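YdhT protein (Bacillus subtilis, PDB 3CBW) catalyses the random endo-hydrolysis of beta-1,4-mannosidic linkages in mannan, galactomannan and glucomannan, and so takes part in the breakdown of glucomannan. Local coordinates at residues Glu333-Gly337 with Asp338-Pro342; Asn292-Lys295 with Gln296-Lys300; Ser284-Tyr287 with Ser288-Ile291. The protein carries 3 engineered substitutions. All blocks are in the same frame, centred on the assembly; numbering follows the deposited sequence.

Overall arrangement
All three contacts are local, each within one continuous run of chain. Interactions 2 and 3 share helix 287-297 of the parallel barrel, with centres about 12 Å apart: interaction 3 starts the helix with an aspartate cap, and interaction 2 lies toward its C-terminal part, with a pair of side-chain amides on a partly exposed side and a buried tyrosine. Both are partly buried, their aromatic rings turned to strand 271-278. Interaction 1 is different in kind, a two-stranded hairpin on the surface near the C-terminus, centred about 25 Å from interaction 2 and 29 Å from interaction 3. It relies on cross-strand backbone bonds and a tryptophan-leucine contact, and packs on helix 21-32.

Interaction 1 of 3, residues Glu333-Gly337 with Asp338-Pro342; sequences EIWNG and DSLTP
Ile334 O is gripped twice by Thr341, once by the hydroxyl and once by the backbone. Thr341 OG1 donates to Ile334 O over 2.8 Å, tilted 31° from the carbonyl plane, while Thr341 N comes to the same oxygen in that plane at 3.1 Å. The hydroxyl can do this because OG1 sits between the backbone N and the carbonyl carbon (chi1 59°), which turns it back toward the carbonyl of Ile334, just before strand 335-336. Arg36 also binds the hydroxyl, tying this end of the pairing to the body of the protein.

Further along, Asn336 and Ser339 form the hydrogen-bonded pair of the two short strands. Asn336 N reaches Ser339 O at 2.7 Å, and Ser339 N returns a bond to Asn336 O at 3.0 Å from above the carbonyl plane. Their side chains lie on the same face, with Asn336 CB 3.7 Å from Ser339 OG. One water donates both to Asn336 O and to Asp338 OD1, joining the carboxylate to the turn.

Trp335 and Leu340 make the adjoining non-hydrogen-bonded pair. Although their side chains diverge at the backbone, CD1 of Leu340 swings in over the six-membered ring of Trp335, 3.9 Å from its centroid and 18° off the normal, a CH-pi contact. CG2 of Ile334 lies over the same face of the indole, toward its rim. Beyond the hairpin, Trp103 meets Trp335 edge-to-face, and Ile334 and Leu340 both touch Trp29 of helix 21-32.

Gly337 and Asp338 occupy the corner, Gly337 with a positive phi. This is a two-residue beta hairpin closed by a type II' turn, with glycine in the turn's first corner position, set on the surface of the enzyme away from the residues that probably bind substrate.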
loop_
_atom_site.group_PDB
_atom_site.type_symbol
_atom_site.label_atom_id
_atom_site.label_comp_id
_atom_site.label_asym_id
_atom_site.label_seq_id
_atom_site.Cartn_x
_atom_site.Cartn_y
_atom_site.Cartn_z
ATOM N N GLU A 333 -12.367 -6.261 -14.400
ATOM C CA GLU A 333 -12.086 -5.391 -15.554
ATOM C C GLU A 333 -10.592 -5.258 -15.874
ATOM O O GLU A 333 -10.196 -4.405 -16.672
ATOM C CB GLU A 333 -12.723 -4.013 -15.363
ATOM C CG GLU A 333 -14.231 -4.051 -15.219
ATOM C CD GLU A 333 -14.847 -2.665 -15.286
ATOM O OE1 GLU A 333 -14.615 -1.858 -14.365
ATOM O OE2 GLU A 333 -15.561 -2.374 -16.273
ATOM N N ILE A 334 -9.769 -6.111 -15.279
ATOM C CA ILE A 334 -8.335 -6.141 -15.576
ATOM C C ILE A 334 -8.151 -7.019 -16.808
ATOM O O ILE A 334 -7.585 -6.586 -17.812
ATOM C CB ILE A 334 -7.502 -6.666 -14.380
ATOM C CG1 ILE A 334 -7.723 -5.763 -13.159
ATOM C CG2 ILE A 334 -6.025 -6.724 -14.734
ATOM C CD1 ILE A 334 -7.115 -6.281 -11.864
ATOM N N TRP A 335 -8.656 -8.247 -16.713
ATOM C CA TRP A 335 -8.650 -9.208 -17.811
ATOM C C TRP A 335 -10.015 -9.234 -18.471
ATOM O O TRP A 335 -11.047 -9.079 -17.810
ATOM C CB TRP A 335 -8.316 -10.612 -17.290
ATOM C CG TRP A 335 -7.079 -10.651 -16.444
ATOM C CD1 TRP A 335 -7.005 -10.487 -15.088
ATOM C CD2 TRP A 335 -5.733 -10.829 -16.902
ATOM N NE1 TRP A 335 -5.696 -10.566 -14.674
ATOM C CE2 TRP A 335 -4.894 -10.776 -15.766
ATOM C CE3 TRP A 335 -5.154 -11.045 -18.160
ATOM C CZ2 TRP A 335 -3.502 -10.921 -15.852
ATOM C CZ3 TRP A 335 -3.771 -11.193 -18.245
ATOM C CH2 TRP A 335 -2.963 -11.127 -17.096
ATOM N N ASN A 336 -10.010 -9.409 -19.786
ATOM C CA ASN A 336 -11.210 -9.715 -20.531
ATOM C C ASN A 336 -11.134 -11.191 -20.897
ATOM O O ASN A 336 -10.621 -11.555 -21.959
ATOM C CB ASN A 336 -11.304 -8.831 -21.775
ATOM C CG ASN A 336 -12.565 -9.086 -22.582
ATOM O OD1 ASN A 336 -13.521 -9.704 -22.098
ATOM N ND2 ASN A 336 -12.573 -8.607 -23.823
ATOM N N GLY A 337 -11.610 -12.044 -19.992
ATOM C CA GLY A 337 -11.479 -13.487 -20.153
ATOM C C GLY A 337 -10.014 -13.872 -20.249
ATOM O O GLY A 337 -9.243 -13.650 -19.319
ATOM N N ASP A 338 -9.615 -14.412 -21.397
ATOM C CA ASP A 338 -8.248 -14.908 -21.579
ATOM C C ASP A 338 -7.306 -13.859 -22.150
ATOM O O ASP A 338 -6.136 -14.150 -22.431
ATOM C CB ASP A 338 -8.229 -16.184 -22.442
ATOM C CG ASP A 338 -8.796 -15.977 -23.849
ATOM O OD1 ASP A 338 -9.049 -14.829 -24.278
ATOM O OD2 ASP A 338 -8.997 -16.992 -24.544
ATOM N N SER A 339 -7.814 -12.645 -22.321
ATOM C CA SER A 339 -6.995 -11.562 -22.834
ATOM C C SER A 339 -6.879 -10.437 -21.816
ATOM O O SER A 339 -7.715 -10.278 -20.917
ATOM C CB SER A 339 -7.549 -11.042 -24.163
ATOM O OG SER A 339 -8.795 -10.394 -23.970
ATOM N N LEU A 340 -5.830 -9.648 -21.958
ATOM C CA LEU A 340 -5.647 -8.490 -21.111
ATOM C C LEU A 340 -6.391 -7.318 -21.719
ATOM O O LEU A 340 -6.404 -7.163 -22.945
ATOM C CB LEU A 340 -4.160 -8.173 -21.018
ATOM C CG LEU A 340 -3.736 -7.078 -20.052
ATOM C CD1 LEU A 340 -4.159 -7.411 -18.628
ATOM C CD2 LEU A 340 -2.227 -6.899 -20.151
ATOM N N THR A 341 -7.027 -6.490 -20.883
ATOM C CA THR A 341 -7.614 -5.255 -21.416
ATOM C C THR A 341 -6.489 -4.330 -21.912
ATOM O O THR A 341 -5.342 -4.457 -21.472
ATOM C CB THR A 341 -8.527 -4.540 -20.405
ATOM O OG1 THR A 341 -7.769 -4.216 -19.230
ATOM C CG2 THR A 341 -9.745 -5.409 -20.035
ATOM N N PRO A 342 -6.797 -3.427 -22.861
ATOM C CA PRO A 342 -5.765 -2.726 -23.620
ATOM C C PRO A 342 -4.710 -1.958 -22.847
ATOM O O PRO A 342 -4.992 -1.291 -21.834
ATOM C CB PRO A 342 -6.569 -1.753 -24.488
ATOM C CG PRO A 342 -7.873 -2.431 -24.678
ATOM C CD PRO A 342 -8.146 -3.067 -23.340
HETATM O O HOH W 1 -10.609 -12.540 -24.642
#

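Interaction 2 of 3, residues Asn292-Lys295 with Gln296-Lys300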
loop_
_atom_site.group_PDB
_atom_site.type_symbol
_atom_site.label_atom_id
_atom_site.label_comp_id
_atom_site.label_asym_id
_atom_site.label_seq_id
_atom_site.Cartn_x
_atom_site.Cartn_y
_atom_site.Cartn_z
ATOM N N ASN A 292 -14.131 13.072 -8.803
ATOM C CA ASN A 292 -14.094 14.287 -9.591
ATOM C C ASN A 292 -12.755 15.010 -9.448
ATOM O O ASN A 292 -12.202 15.495 -10.428
ATOM C CB ASN A 292 -15.234 15.223 -9.218
ATOM C CG ASN A 292 -15.249 16.461 -10.081
ATOM O OD1 ASN A 292 -14.776 17.523 -9.680
ATOM N ND2 ASN A 292 -15.734 16.311 -11.309
ATOM N N ALA A 293 -12.247 15.092 -8.221
ATOM C CA ALA A 293 -10.931 15.690 -7.969
ATOM C C ALA A 293 -9.821 14.941 -8.701
ATOM O O ALA A 293 -8.898 15.554 -9.242
ATOM C CB ALA A 293 -10.644 15.772 -6.481
ATOM N N ILE A 294 -9.911 13.614 -8.740
ATOM C CA ILE A 294 -8.942 12.853 -9.531
ATOM C C ILE A 294 -8.955 13.300 -10.993
ATOM O O ILE A 294 -7.899 13.570 -11.576
ATOM C CB ILE A 294 -9.159 11.327 -9.399
ATOM C CG1 ILE A 294 -8.669 10.856 -8.030
ATOM C CG2 ILE A 294 -8.424 10.585 -10.488
ATOM C CD1 ILE A 294 -9.118 9.458 -7.644
ATOM N N LYS A 295 -10.150 13.408 -11.565
ATOM C CA LYS A 295 -10.259 13.800 -12.967
ATOM C C LYS A 295 -9.702 15.199 -13.214
ATOM O O LYS A 295 -9.032 15.448 -14.222
ATOM C CB LYS A 295 -11.707 13.752 -13.424
ATOM C CG LYS A 295 -12.306 12.383 -13.426
ATOM C CD LYS A 295 -13.651 12.462 -14.071
ATOM C CE LYS A 295 -14.368 11.168 -13.918
ATOM N NZ LYS A 295 -15.424 10.984 -14.954
ATOM N N GLN A 296 -9.970 16.122 -12.296
ATOM C CA GLN A 296 -9.571 17.522 -12.488
ATOM C C GLN A 296 -8.150 17.849 -12.036
ATOM O O GLN A 296 -7.493 18.716 -12.624
ATOM C CB GLN A 296 -10.532 18.448 -11.737
ATOM C CG GLN A 296 -11.962 18.436 -12.244
ATOM C CD GLN A 296 -12.668 19.742 -11.958
ATOM O OE1 GLN A 296 -12.225 20.804 -12.405
ATOM N NE2 GLN A 296 -13.755 19.680 -11.197
ATOM N N LYS A 297 -7.699 17.192 -10.968
ATOM C CA LYS A 297 -6.485 17.584 -10.229
ATOM C C LYS A 297 -5.397 16.503 -10.251
ATOM O O LYS A 297 -4.221 16.817 -10.181
ATOM C CB LYS A 297 -6.801 17.875 -8.747
ATOM C CG LYS A 297 -7.982 18.820 -8.446
ATOM C CD LYS A 297 -7.765 20.240 -8.949
ATOM C CE LYS A 297 -6.677 20.974 -8.183
ATOM N NZ LYS A 297 -6.547 22.347 -8.746
ATOM N N TYR A 298 -5.788 15.229 -10.298
ATOM C CA TYR A 298 -4.824 14.129 -10.122
ATOM C C TYR A 298 -4.980 13.066 -11.218
ATOM O O TYR A 298 -5.115 11.880 -10.925
ATOM C CB TYR A 298 -4.969 13.484 -8.720
ATOM C CG TYR A 298 -5.319 14.437 -7.589
ATOM C CD1 TYR A 298 -4.423 15.419 -7.147
ATOM C CD2 TYR A 298 -6.550 14.343 -6.942
ATOM C CE1 TYR A 298 -4.761 16.287 -6.097
ATOM C CE2 TYR A 298 -6.890 15.203 -5.897
ATOM C CZ TYR A 298 -5.999 16.175 -5.493
ATOM O OH TYR A 298 -6.343 17.034 -4.460
ATOM N N PRO A 299 -4.946 13.470 -12.498
ATOM C CA PRO A 299 -5.315 12.519 -13.541
ATOM C C PRO A 299 -4.389 11.307 -13.710
ATOM O O PRO A 299 -4.828 10.284 -14.241
ATOM C CB PRO A 299 -5.343 13.383 -14.814
ATOM C CG PRO A 299 -4.397 14.491 -14.507
ATOM C CD PRO A 299 -4.635 14.796 -13.064
ATOM N N LYS A 300 -3.136 11.418 -13.263
ATOM C CA LYS A 300 -2.193 10.291 -13.363
ATOM C C LYS A 300 -2.445 9.189 -12.325
ATOM O O LYS A 300 -1.791 8.148 -12.360
ATOM C CB LYS A 300 -0.748 10.779 -13.276
ATOM C CG LYS A 300 -0.306 11.618 -14.464
ATOM C CD LYS A 300 1.137 12.034 -14.285
ATOM C CE LYS A 300 1.685 12.681 -15.538
ATOM N NZ LYS A 300 3.132 12.970 -15.348
#
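Asn292 and Gln296, one helical turn apart, are joined twice. Gln296 NE2 donates a hydrogen bond to Asn292 OD1 at 2.8 Å with an N-H...O angle of 159°; the acceptor lies nearly in the amide plane of Gln296, yet the two amide groups are turned 79° to each other. CG of Asn292 stands opposite the backbone N (chi1 -177°), and this brings the amide within range of the glutamine. Tyr256 also hydrogen-bonds to Asn292 OD1, and an alanine in place of the asparagine would probably leave both the Gln296 amide and the Tyr256 hydroxyl without this shared acceptor, the glutamine end freer to turn.

The helical backbone bonds run on through Gln296 and Lys297. Gln296 N binds Asn292 O at 3.0 Å and Lys297 N binds Ala293 O at 2.7 Å. Tyr298 N bonds to Ile294 O from above the carbonyl plane, with a weak second bond to Ala293 O. Pro299 N, which has no hydrogen to give, stands 3.1 Å from Ile294 O.

Helix 287-297 links parallel strands 271-278 and 301-306 in a beta-alpha-beta unit of the family 26 TIM barrel, and Tyr298 is buried with its ring edge-to-face against Phe273 of strand 271-278.

Among the apolar contacts, Ala293 CB meets Tyr298 CE2 at 3.8 Å and Ile294 CG1 lies 4.2 Å from Tyr298 CD2. CB of Lys297 covers the centre of one face of the ring. Tyr298 OH is held by Ala255 O and Ile258 N.

Charge is handled by Lys295, whose extended chain reaches away to a salt bridge with Asp325 and a cation-pi contact with Trp327.

Interaction 3 of 3, residues Ser284-Tyr287 with Ser288-Ile291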
loop_
_atom_site.group_PDB
_atom_site.type_symbol
_atom_site.label_atom_id
_atom_site.label_comp_id
_atom_site.label_asym_id
_atom_site.label_seq_id
_atom_site.Cartn_x
_atom_site.Cartn_y
_atom_site.Cartn_z
ATOM N N SER A 284 -20.267 14.572 6.009
ATOM C CA SER A 284 -19.961 15.540 4.953
ATOM C C SER A 284 -19.163 14.905 3.820
ATOM O O SER A 284 -19.266 15.340 2.667
ATOM C CB SER A 284 -19.163 16.718 5.525
ATOM O OG SER A 284 -19.039 17.775 4.583
ATOM N N PHE A 285 -18.373 13.881 4.140
ATOM C CA PHE A 285 -17.461 13.290 3.157
ATOM C C PHE A 285 -18.221 12.708 1.978
ATOM O O PHE A 285 -19.229 12.042 2.163
ATOM C CB PHE A 285 -16.579 12.211 3.786
ATOM C CG PHE A 285 -15.431 11.787 2.911
ATOM C CD1 PHE A 285 -14.223 12.487 2.940
ATOM C CD2 PHE A 285 -15.554 10.696 2.065
ATOM C CE1 PHE A 285 -13.153 12.095 2.144
ATOM C CE2 PHE A 285 -14.497 10.307 1.248
ATOM C CZ PHE A 285 -13.287 11.005 1.293
ATOM N N ASP A 286 -17.731 12.955 0.767
ATOM C CA ASP A 286 -18.409 12.497 -0.436
ATOM C C ASP A 286 -17.409 11.911 -1.431
ATOM O O ASP A 286 -16.604 12.644 -2.029
ATOM C CB ASP A 286 -19.190 13.663 -1.065
ATOM C CG ASP A 286 -20.154 13.220 -2.159
ATOM O OD1 ASP A 286 -19.925 12.172 -2.808
ATOM O OD2 ASP A 286 -21.154 13.945 -2.389
ATOM N N TYR A 287 -17.473 10.595 -1.626
ATOM C CA TYR A 287 -16.548 9.922 -2.534
ATOM C C TYR A 287 -16.740 10.341 -3.993
ATOM O O TYR A 287 -15.822 10.198 -4.796
ATOM C CB TYR A 287 -16.608 8.395 -2.378
ATOM C CG TYR A 287 -15.692 7.859 -1.289
ATOM C CD1 TYR A 287 -14.311 7.783 -1.496
ATOM C CD2 TYR A 287 -16.195 7.429 -0.055
ATOM C CE1 TYR A 287 -13.450 7.293 -0.512
ATOM C CE2 TYR A 287 -15.336 6.928 0.940
ATOM C CZ TYR A 287 -13.968 6.877 0.700
ATOM O OH TYR A 287 -13.105 6.407 1.664
ATOM N N SER A 288 -17.917 10.868 -4.341
ATOM C CA SER A 288 -18.129 11.365 -5.708
ATOM C C SER A 288 -17.253 12.580 -6.001
ATOM O O SER A 288 -16.805 12.769 -7.133
ATOM C CB SER A 288 -19.608 11.674 -5.991
ATOM O OG SER A 288 -20.043 12.834 -5.315
ATOM N N LEU A 289 -16.988 13.379 -4.969
ATOM C CA LEU A 289 -16.095 14.523 -5.100
ATOM C C LEU A 289 -14.642 14.092 -5.234
ATOM O O LEU A 289 -13.848 14.763 -5.882
ATOM C CB LEU A 289 -16.271 15.497 -3.930
ATOM C CG LEU A 289 -17.666 16.139 -3.853
ATOM C CD1 LEU A 289 -17.839 16.872 -2.537
ATOM C CD2 LEU A 289 -17.921 17.063 -5.058
ATOM N N PHE A 290 -14.295 12.975 -4.603
ATOM C CA PHE A 290 -12.930 12.437 -4.706
ATOM C C PHE A 290 -12.610 11.985 -6.136
ATOM O O PHE A 290 -11.558 12.327 -6.680
ATOM C CB PHE A 290 -12.748 11.294 -3.703
ATOM C CG PHE A 290 -11.437 10.567 -3.829
ATOM C CD1 PHE A 290 -10.224 11.233 -3.627
ATOM C CD2 PHE A 290 -11.413 9.202 -4.106
ATOM C CE1 PHE A 290 -9.006 10.550 -3.725
ATOM C CE2 PHE A 290 -10.207 8.519 -4.208
ATOM C CZ PHE A 290 -9.006 9.193 -4.011
ATOM N N ILE A 291 -13.525 11.247 -6.759
ATOM C CA ILE A 291 -13.293 10.861 -8.151
ATOM C C ILE A 291 -13.292 12.077 -9.084
ATOM O O ILE A 291 -12.520 12.120 -10.039
ATOM C CB ILE A 291 -14.225 9.707 -8.658
ATOM C CG1 ILE A 291 -13.724 9.140 -9.993
ATOM C CG2 ILE A 291 -15.675 10.152 -8.755
ATOM C CD1 ILE A 291 -12.379 8.454 -9.934
#
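Asp286 caps the helix through Ser288, whose backbone N and hydroxyl both donate to the same oxygen, Asp286 OD1. Ser288 N lies 2.8 Å from Asp286 OD1, on its anti side; Ser288 OG comes closer, 2.6 Å from Asp286 OD1, from above the same face of the group. Asp286 CG lies anti to the backbone N (chi1 -168°), which sets the carboxylate over the first turn of the helix as its N-cap, while Asp286 O takes weak bonds from Leu289 N and Phe290 N. Asp286 CB rests against Leu289 CD1 at 3.8 Å.

Tyr287 O receives Ile291 N at 3.2 Å, a nearly straight bond of 165°. The side chains of Tyr287 and Phe290 run side by side, pointing the same way, Phe290 CD2 arriving at the tyrosine's edge. CE2 of Phe285 sits over the centre of the tyrosine face, and Trp311 O accepts a hydrogen bond from the Tyr287 hydroxyl. The Tyr287 side chain is about 6 Å from that of Trp307, which probably binds substrate.

Around this start of helix 287-297, Phe285 and Tyr287 touch Pro278 and Phe290 touches Val276, both on strand 271-278, while Tyr287 and Ile291 meet Leu322 of helix 319-324.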